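Putative chitobiase (Bacteroides thetaiotaomicron, PDB 3HNM) is of unknown function but may help a putative chitobiase bind carbohydrate through an F5/8 type C domain. Local coordinates at residues T51-W57 / R154-G158. Residues are numbered along the deposited sequence; the frame is centred on the assembly and turned at random.
Sequences TQWLCRW and RVSLG
Arg154 reaches across to Trp57 and lays the outer part of its side chain, from CD on, over one face of the indole. CB comes beside CH2 of the ring; CG sits near CH2 and CZ2, and the bend at chi2 (-62°) swings CD over the six-membered ring, Arg154 CD standing 3.4 Å from the centroid of that Trp57 ring as a CH-pi contact. NE lies over the CZ2-CE2 bond, and CZ settles over the five-membered ring in a cation-pi stack, the guanidinium and indole planes only 4° apart. At the guanidinium edge Arg154 NH1 gives a hydrogen bond of 3.0 Å to a lone pair of Trp57 O, while NE is drawn to Asp151 in a salt bridge. NH2 lies near Trp57 NE1, but both are donors, and NH2 is hydrogen-bonded elsewhere. Arg154 thus contacts both the ring and the backbone carbonyl of Trp57.

Farther along, the two chains run antiparallel: Trp53 and Leu157 exchange backbone bonds, and Cys55 N adds one to Val155 O at 3.2 Å. The Trp53 edge, at CE3 and CZ3, rests on Leu157 CB and Val155 CG2. Strand 53-54 thereby becomes an outer strand of the four-stranded sheet in this F5/8 type C beta-sandwich, with Thr51 and Gly158 contributing to the magnesium site at the far end.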
loop_
_atom_site.group_PDB
_atom_site.type_symbol
_atom_site.label_atom_id
_atom_site.label_comp_id
_atom_site.label_asym_id
_atom_site.label_seq_id
_atom_site.Cartn_x
_atom_site.Cartn_y
_atom_site.Cartn_z
ATOM N N THR A 51 -0.877 -10.925 -7.160
ATOM C CA THR A 51 -1.194 -9.884 -8.125
ATOM C C THR A 51 -0.409 -8.678 -7.635
ATOM O O THR A 51 -0.231 -8.508 -6.421
ATOM C CB THR A 51 -2.660 -9.509 -8.077
ATOM O OG1 THR A 51 -2.965 -9.016 -6.767
ATOM C CG2 THR A 51 -3.529 -10.709 -8.375
ATOM N N GLN A 52 0.037 -7.826 -8.557
ATOM C CA GLN A 52 0.837 -6.657 -8.173
ATOM C C GLN A 52 0.302 -5.336 -8.699
ATOM O O GLN A 52 -0.747 -5.277 -9.329
ATOM C CB GLN A 52 2.272 -6.820 -8.680
ATOM C CG GLN A 52 2.382 -6.542 -10.165
ATOM C CD GLN A 52 3.726 -6.877 -10.734
ATOM O OE1 GLN A 52 4.024 -6.550 -11.878
ATOM N NE2 GLN A 52 4.550 -7.538 -9.946
ATOM N N TRP A 53 1.055 -4.280 -8.407
ATOM C CA TRP A 53 0.766 -2.918 -8.852
ATOM C C TRP A 53 2.057 -2.415 -9.492
ATOM O O TRP A 53 3.143 -2.636 -8.956
ATOM C CB TRP A 53 0.411 -2.007 -7.675
ATOM C CG TRP A 53 0.609 -0.544 -7.985
ATOM C CD1 TRP A 53 -0.268 0.300 -8.624
ATOM C CD2 TRP A 53 1.790 0.224 -7.735
ATOM N NE1 TRP A 53 0.299 1.542 -8.789
ATOM C CE2 TRP A 53 1.562 1.526 -8.254
ATOM C CE3 TRP A 53 3.024 -0.062 -7.126
ATOM C CZ2 TRP A 53 2.533 2.546 -8.179
ATOM C CZ3 TRP A 53 3.985 0.950 -7.053
ATOM C CH2 TRP A 53 3.732 2.238 -7.578
ATOM N N LEU A 54 1.940 -1.737 -10.628
ATOM C CA LEU A 54 3.119 -1.227 -11.302
ATOM C C LEU A 54 3.042 0.293 -11.449
ATOM O O LEU A 54 1.988 0.847 -11.761
ATOM C CB LEU A 54 3.264 -1.887 -12.672
ATOM C CG LEU A 54 4.681 -1.884 -13.231
ATOM C CD1 LEU A 54 5.579 -2.671 -12.278
ATOM C CD2 LEU A 54 4.707 -2.497 -14.634
ATOM N N CYS A 55 4.161 0.958 -11.186
ATOM C CA CYS A 55 4.247 2.411 -11.297
ATOM C C CYS A 55 4.150 2.792 -12.779
ATOM O O CYS A 55 4.048 1.915 -13.627
ATOM C CB CYS A 55 5.588 2.874 -10.762
ATOM S SG CYS A 55 6.928 2.082 -11.624
ATOM N N ARG A 56 4.185 4.086 -13.092
ATOM C CA ARG A 56 4.125 4.509 -14.484
ATOM C C ARG A 56 5.430 4.027 -15.099
ATOM O O ARG A 56 6.508 4.286 -14.563
ATOM C CB ARG A 56 4.033 6.020 -14.597
ATOM C CG ARG A 56 3.059 6.445 -15.646
ATOM C CD ARG A 56 3.297 7.859 -16.076
ATOM N NE ARG A 56 2.617 8.119 -17.336
ATOM C CZ ARG A 56 2.877 9.150 -18.124
ATOM N NH1 ARG A 56 3.808 10.028 -17.778
ATOM N NH2 ARG A 56 2.210 9.299 -19.258
ATOM N N TRP A 57 5.338 3.335 -16.226
ATOM C CA TRP A 57 6.530 2.783 -16.827
ATOM C C TRP A 57 7.048 3.489 -18.061
ATOM O O TRP A 57 8.259 3.497 -18.318
ATOM C CB TRP A 57 6.288 1.300 -17.117
ATOM C CG TRP A 57 7.530 0.464 -17.089
ATOM C CD1 TRP A 57 8.402 0.270 -18.107
ATOM C CD2 TRP A 57 8.047 -0.267 -15.968
ATOM N NE1 TRP A 57 9.437 -0.538 -17.699
ATOM C CE2 TRP A 57 9.246 -0.883 -16.390
ATOM C CE3 TRP A 57 7.615 -0.459 -14.650
ATOM C CZ2 TRP A 57 10.023 -1.684 -15.541
ATOM C CZ3 TRP A 57 8.390 -1.256 -13.803
ATOM C CH2 TRP A 57 9.582 -1.857 -14.257
ATOM N N ARG A 154 12.463 2.053 -10.590
ATOM C CA ARG A 154 11.291 1.262 -10.990
ATOM C C ARG A 154 10.677 0.815 -9.680
ATOM O O ARG A 154 11.375 0.717 -8.677
ATOM C CB ARG A 154 11.714 0.030 -11.793
ATOM C CG ARG A 154 12.266 0.328 -13.157
ATOM C CD ARG A 154 11.221 1.006 -13.999
ATOM N NE ARG A 154 11.669 1.223 -15.372
ATOM C CZ ARG A 154 10.967 1.908 -16.265
ATOM N NH1 ARG A 154 9.798 2.433 -15.919
ATOM N NH2 ARG A 154 11.424 2.075 -17.492
ATOM N N VAL A 155 9.382 0.561 -9.659
ATOM C CA VAL A 155 8.796 0.109 -8.410
ATOM C C VAL A 155 7.430 -0.541 -8.586
ATOM O O VAL A 155 6.574 -0.041 -9.323
ATOM C CB VAL A 155 8.779 1.281 -7.335
ATOM C CG1 VAL A 155 8.677 2.619 -8.027
ATOM C CG2 VAL A 155 7.636 1.112 -6.347
ATOM N N SER A 156 7.274 -1.707 -7.958
ATOM C CA SER A 156 6.020 -2.438 -7.992
ATOM C C SER A 156 5.700 -2.883 -6.570
ATOM O O SER A 156 6.603 -3.181 -5.787
ATOM C CB SER A 156 6.094 -3.639 -8.939
ATOM O OG SER A 156 7.106 -4.541 -8.568
ATOM N N LEU A 157 4.410 -2.898 -6.239
ATOM C CA LEU A 157 3.938 -3.267 -4.907
ATOM C C LEU A 157 3.031 -4.488 -4.923
ATOM O O LEU A 157 2.152 -4.607 -5.777
ATOM C CB LEU A 157 3.166 -2.104 -4.293
ATOM C CG LEU A 157 3.003 -2.229 -2.788
ATOM C CD1 LEU A 157 4.391 -2.186 -2.145
ATOM C CD2 LEU A 157 2.137 -1.103 -2.261
ATOM N N GLY A 158 3.232 -5.383 -3.960
ATOM C CA GLY A 158 2.406 -6.574 -3.887
ATOM C C GLY A 158 1.046 -6.308 -3.260
ATOM O O GLY A 158 0.012 -6.482 -3.909
#